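Local coordinates for protein alkylpurine DNA glycosylase AlkC (Pseudomonas fluorescens, PDB 5VHV) that probably excises alkylated purine bases from damaged DNA, starting base excision repair without flipping the damaged nucleotide out of the duplex, at residues 167-178 against 196-207. Residues are numbered along the deposited sequence; the frame is centred on the assembly and turned at random.
With nucleotides of chain C.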
loop_
_atom_site.group_PDB
_atom_site.type_symbol
_atom_site.label_atom_id
_atom_site.label_comp_id
_atom_site.label_asym_id
_atom_site.label_seq_id
_atom_site.Cartn_x
_atom_site.Cartn_y
_atom_site.Cartn_z
ATOM N N VAL A 167 2.177 -17.162 2.846
ATOM C CA VAL A 167 3.122 -16.320 2.110
ATOM C C VAL A 167 4.074 -15.618 3.071
ATOM O O VAL A 167 5.292 -15.573 2.859
ATOM C CB VAL A 167 2.350 -15.301 1.252
ATOM C CG1 VAL A 167 3.287 -14.301 0.586
ATOM C CG2 VAL A 167 1.535 -16.020 0.201
ATOM N N GLN A 168 3.519 -15.029 4.120
ATOM C CA GLN A 168 4.310 -14.285 5.088
ATOM C C GLN A 168 5.427 -15.136 5.668
ATOM O O GLN A 168 6.542 -14.643 5.899
ATOM C CB GLN A 168 3.355 -13.788 6.175
ATOM C CG GLN A 168 3.801 -12.692 7.044
ATOM C CD GLN A 168 2.665 -12.259 7.942
ATOM O OE1 GLN A 168 1.534 -12.767 7.824
ATOM N NE2 GLN A 168 2.944 -11.348 8.839
ATOM N N ALA A 169 5.161 -16.429 5.882
ATOM C CA ALA A 169 6.129 -17.326 6.503
ATOM C C ALA A 169 7.205 -17.816 5.550
ATOM O O ALA A 169 8.232 -18.308 6.020
ATOM C CB ALA A 169 5.424 -18.551 7.094
ATOM N N ASP A 170 7.008 -17.710 4.237
ATOM C CA ASP A 170 7.940 -18.308 3.278
ATOM C C ASP A 170 8.057 -17.448 2.032
ATOM O O ASP A 170 7.313 -17.630 1.060
ATOM C CB ASP A 170 7.504 -19.720 2.902
ATOM C CG ASP A 170 8.506 -20.419 2.019
ATOM O OD1 ASP A 170 9.558 -19.831 1.696
ATOM O OD2 ASP A 170 8.238 -21.573 1.643
ATOM N N PRO A 171 9.020 -16.522 2.004
ATOM C CA PRO A 171 9.200 -15.684 0.807
ATOM C C PRO A 171 9.591 -16.443 -0.448
ATOM O O PRO A 171 9.517 -15.860 -1.540
ATOM C CB PRO A 171 10.326 -14.712 1.215
ATOM C CG PRO A 171 10.519 -14.872 2.647
ATOM C CD PRO A 171 9.976 -16.190 3.070
ATOM N N GLU A 172 10.068 -17.688 -0.344
ATOM C CA GLU A 172 10.382 -18.412 -1.569
ATOM C C GLU A 172 9.134 -18.762 -2.378
ATOM O O GLU A 172 9.261 -19.060 -3.570
ATOM C CB GLU A 172 11.174 -19.693 -1.277
ATOM C CG GLU A 172 12.541 -19.452 -0.656
ATOM C CD GLU A 172 13.490 -18.636 -1.527
ATOM O OE1 GLU A 172 14.501 -18.134 -0.983
ATOM O OE2 GLU A 172 13.251 -18.490 -2.749
ATOM N N LEU A 173 7.932 -18.727 -1.787
ATOM C CA LEU A 173 6.769 -19.205 -2.528
ATOM C C LEU A 173 6.483 -18.301 -3.716
ATOM O O LEU A 173 6.266 -18.778 -4.836
ATOM C CB LEU A 173 5.538 -19.296 -1.622
ATOM C CG LEU A 173 5.671 -20.318 -0.490
ATOM C CD1 LEU A 173 4.518 -20.166 0.479
ATOM C CD2 LEU A 173 5.729 -21.750 -1.017
ATOM N N CYS A 174 6.468 -16.992 -3.483
ATOM C CA CYS A 174 6.164 -15.996 -4.504
ATOM C C CYS A 174 7.414 -15.389 -5.129
ATOM O O CYS A 174 7.299 -14.449 -5.920
ATOM C CB CYS A 174 5.286 -14.888 -3.909
ATOM S SG CYS A 174 3.682 -15.455 -3.355
ATOM N N ALA A 175 8.608 -15.909 -4.809
ATOM C CA ALA A 175 9.838 -15.288 -5.283
ATOM C C ALA A 175 9.894 -15.189 -6.809
ATOM O O ALA A 175 10.341 -14.167 -7.345
ATOM C CB ALA A 175 11.053 -16.056 -4.766
ATOM N N SER A 176 9.456 -16.234 -7.532
ATOM C CA SER A 176 9.607 -16.201 -8.982
ATOM C C SER A 176 8.643 -15.200 -9.614
ATOM O O SER A 176 8.948 -14.626 -10.667
ATOM C CB SER A 176 9.419 -17.600 -9.581
ATOM O OG SER A 176 8.090 -18.051 -9.505
ATOM N N ILE A 177 7.491 -14.964 -8.990
ATOM C CA ILE A 177 6.611 -13.900 -9.464
ATOM C C ILE A 177 7.338 -12.573 -9.410
ATOM O O ILE A 177 7.384 -11.829 -10.398
ATOM C CB ILE A 177 5.311 -13.856 -8.645
ATOM C CG1 ILE A 177 4.458 -15.074 -8.990
ATOM C CG2 ILE A 177 4.548 -12.538 -8.907
ATOM C CD1 ILE A 177 3.263 -15.259 -8.115
ATOM N N LEU A 178 7.932 -12.258 -8.253
ATOM C CA LEU A 178 8.571 -10.963 -8.123
ATOM C C LEU A 178 9.797 -10.872 -9.027
ATOM O O LEU A 178 10.080 -9.802 -9.591
ATOM C CB LEU A 178 8.932 -10.702 -6.663
ATOM C CG LEU A 178 7.763 -10.779 -5.674
ATOM C CD1 LEU A 178 8.267 -10.566 -4.255
ATOM C CD2 LEU A 178 6.670 -9.805 -6.021
ATOM N N HIS A 196 5.022 -5.247 -2.248
ATOM C CA HIS A 196 5.124 -6.638 -1.803
ATOM C C HIS A 196 6.463 -6.875 -1.100
ATOM O O HIS A 196 6.513 -7.429 0.001
ATOM C CB HIS A 196 4.923 -7.549 -3.018
ATOM C CG HIS A 196 4.792 -9.011 -2.715
ATOM N ND1 HIS A 196 3.911 -9.822 -3.401
ATOM C CD2 HIS A 196 5.461 -9.825 -1.864
ATOM C CE1 HIS A 196 4.042 -11.068 -2.984
ATOM N NE2 HIS A 196 4.961 -11.094 -2.037
ATOM N N LEU A 197 7.557 -6.400 -1.690
ATOM C CA LEU A 197 8.858 -6.559 -1.045
ATOM C C LEU A 197 8.929 -5.820 0.295
ATOM O O LEU A 197 9.457 -6.356 1.270
ATOM C CB LEU A 197 9.961 -6.085 -1.990
ATOM C CG LEU A 197 10.243 -7.042 -3.153
ATOM C CD1 LEU A 197 11.058 -6.323 -4.218
ATOM C CD2 LEU A 197 10.966 -8.279 -2.691
ATOM N N ASN A 198 8.415 -4.590 0.365
ATOM C CA ASN A 198 8.370 -3.886 1.645
ATOM C C ASN A 198 7.584 -4.683 2.690
ATOM O O ASN A 198 8.010 -4.788 3.845
ATOM C CB ASN A 198 7.788 -2.480 1.435
ATOM C CG ASN A 198 7.725 -1.678 2.703
ATOM O OD1 ASN A 198 8.741 -1.451 3.361
ATOM N ND2 ASN A 198 6.539 -1.211 3.040
ATOM N N ASP A 199 6.444 -5.270 2.310
ATOM C CA ASP A 199 5.751 -6.194 3.220
ATOM C C ASP A 199 6.702 -7.262 3.769
ATOM O O ASP A 199 6.674 -7.594 4.957
ATOM C CB ASP A 199 4.598 -6.931 2.519
ATOM C CG ASP A 199 3.376 -6.077 2.216
ATOM O OD1 ASP A 199 3.287 -4.871 2.527
ATOM O OD2 ASP A 199 2.451 -6.692 1.643
ATOM N N ILE A 200 7.487 -7.880 2.889
ATOM C CA ILE A 200 8.368 -8.963 3.319
ATOM C C ILE A 200 9.380 -8.446 4.320
ATOM O O ILE A 200 9.762 -9.170 5.250
ATOM C CB ILE A 200 9.070 -9.619 2.115
ATOM C CG1 ILE A 200 8.030 -10.203 1.148
ATOM C CG2 ILE A 200 10.033 -10.717 2.566
ATOM C CD1 ILE A 200 8.639 -10.718 -0.145
ATOM N N THR A 201 9.822 -7.194 4.164
ATOM C CA THR A 201 10.850 -6.706 5.067
ATOM C C THR A 201 10.349 -6.644 6.498
ATOM O O THR A 201 11.176 -6.572 7.418
ATOM C CB THR A 201 11.416 -5.319 4.682
ATOM O OG1 THR A 201 10.441 -4.283 4.857
ATOM C CG2 THR A 201 11.983 -5.287 3.276
ATOM N N LYS A 202 9.025 -6.660 6.713
ATOM C CA LYS A 202 8.504 -6.619 8.078
ATOM C C LYS A 202 8.791 -7.916 8.821
ATOM O O LYS A 202 8.853 -7.919 10.056
ATOM C CB LYS A 202 6.995 -6.348 8.085
ATOM C CG LYS A 202 6.573 -5.067 7.304
ATOM C CD LYS A 202 7.482 -3.873 7.545
ATOM C CE LYS A 202 7.018 -2.645 6.740
ATOM N NZ LYS A 202 5.624 -2.269 7.119
ATOM N N ASP A 203 8.943 -9.017 8.101
ATOM C CA ASP A 203 9.156 -10.326 8.711
ATOM C C ASP A 203 10.452 -11.001 8.303
ATOM O O ASP A 203 10.952 -11.826 9.066
ATOM C CB ASP A 203 8.002 -11.269 8.370
ATOM C CG ASP A 203 6.723 -10.863 9.053
ATOM O OD1 ASP A 203 6.714 -10.857 10.294
ATOM O OD2 ASP A 203 5.767 -10.508 8.359
ATOM N N HIS A 204 10.991 -10.712 7.115
ATOM C CA HIS A 204 12.218 -11.358 6.639
ATOM C C HIS A 204 13.104 -10.325 5.962
ATOM O O HIS A 204 13.366 -10.395 4.755
ATOM C CB HIS A 204 11.890 -12.508 5.688
ATOM C CG HIS A 204 10.948 -13.510 6.267
ATOM N ND1 HIS A 204 11.365 -14.517 7.113
ATOM C CD2 HIS A 204 9.609 -13.652 6.142
ATOM C CE1 HIS A 204 10.322 -15.242 7.472
ATOM N NE2 HIS A 204 9.246 -14.739 6.895
ATOM N N PRO A 205 13.590 -9.342 6.726
ATOM C CA PRO A 205 14.394 -8.277 6.117
ATOM C C PRO A 205 15.641 -8.782 5.421
ATOM O O PRO A 205 15.967 -8.301 4.328
ATOM C CB PRO A 205 14.733 -7.372 7.314
ATOM C CG PRO A 205 14.590 -8.232 8.513
ATOM C CD PRO A 205 13.452 -9.156 8.179
ATOM N N GLU A 206 16.360 -9.736 6.023
ATOM C CA GLU A 206 17.605 -10.205 5.419
ATOM C C GLU A 206 17.355 -10.881 4.085
ATOM O O GLU A 206 18.202 -10.812 3.186
ATOM C CB GLU A 206 18.322 -11.172 6.361
ATOM C CG GLU A 206 18.800 -10.525 7.652
ATOM C CD GLU A 206 19.381 -11.523 8.642
ATOM O OE1 GLU A 206 19.135 -12.738 8.490
ATOM O OE2 GLU A 206 20.089 -11.088 9.575
ATOM N N TRP A 207 16.204 -11.535 3.938
ATOM C CA TRP A 207 15.886 -12.186 2.673
ATOM C C TRP A 207 15.733 -11.162 1.557
ATOM O O TRP A 207 16.240 -11.363 0.445
ATOM C CB TRP A 207 14.613 -13.021 2.813
ATOM C CG TRP A 207 14.311 -13.830 1.600
ATOM C CD1 TRP A 207 14.670 -15.135 1.374
ATOM C CD2 TRP A 207 13.577 -13.410 0.445
ATOM N NE1 TRP A 207 14.208 -15.542 0.150
ATOM C CE2 TRP A 207 13.542 -14.504 -0.446
ATOM C CE3 TRP A 207 12.957 -12.218 0.071
ATOM C CZ2 TRP A 207 12.914 -14.434 -1.688
ATOM C CZ3 TRP A 207 12.333 -12.150 -1.164
ATOM C CH2 TRP A 207 12.316 -13.258 -2.028
ATOM P P DA C 6 4.147 0.797 5.831
ATOM O OP1 DA C 6 5.004 -0.308 5.292
ATOM O OP2 DA C 6 4.664 2.171 5.965
ATOM O "O5'" DA C 6 2.792 0.935 5.021
ATOM C "C5'" DA C 6 2.137 -0.230 4.516
ATOM C "C4'" DA C 6 0.785 0.138 3.959
ATOM O "O4'" DA C 6 -0.053 0.639 5.030
ATOM C "C3'" DA C 6 0.817 1.255 2.886
ATOM O "O3'" DA C 6 0.293 0.790 1.642
ATOM C "C2'" DA C 6 -0.053 2.350 3.461
ATOM C "C1'" DA C 6 -0.898 1.607 4.466
ATOM N N9 DA C 6 -1.466 2.473 5.482
ATOM C C8 DA C 6 -0.822 3.425 6.223
ATOM N N7 DA C 6 -1.617 4.098 7.017
ATOM C C5 DA C 6 -2.867 3.573 6.746
ATOM C C6 DA C 6 -4.147 3.869 7.236
ATOM N N6 DA C 6 -4.383 4.819 8.164
ATOM N N1 DA C 6 -5.185 3.135 6.770
ATOM C C2 DA C 6 -4.946 2.190 5.853
ATOM N N3 DA C 6 -3.785 1.839 5.302
ATOM C C4 DA C 6 -2.780 2.571 5.798
#
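Asp203 OD2 is gripped by two donors: Gln168 NE2, 3.0 Å away and lying above the carboxylate plane, and the guanidinium of Arg157, which forms a salt bridge. Gln168 stretches out from a first torsion of -162°, its extended chain carrying the amide to Asp203, the two flat groups turned 54° apart. The same glutamine uses its backbone as well, since His204 NE2 donates to Gln168 O, which lies in the imidazole plane, 2.9 Å away, though the N-H is clearly bent. Pro171 wedges between two rings, its CD over a face of His204 and its CB 3.6 Å from the centroid of the six-membered ring of Trp207. At the edge of that indole, Trp207 NE1 points almost straight at Glu172 OE1 (2.8 Å, 178°), while Ala175 CB adds an apolar touch. A leucine in place of Trp207 would probably leave the Glu172 carboxylate without this N-H and Pro171 without the flat surface it rests on. Deeper in, both methyls of Leu178 lie over one face of His196, whose ND1 bonds Ser151 O. The contact joins helices 165-169 and 175-181 of the helical solenoid to helices 187-201 and 205-213. Asn198 ND2 and Lys202 NZ both hold OP1 of DA6 of chain C; polar bonds and apolar packing together are consistent with a well-anchored segment beneath this phosphate.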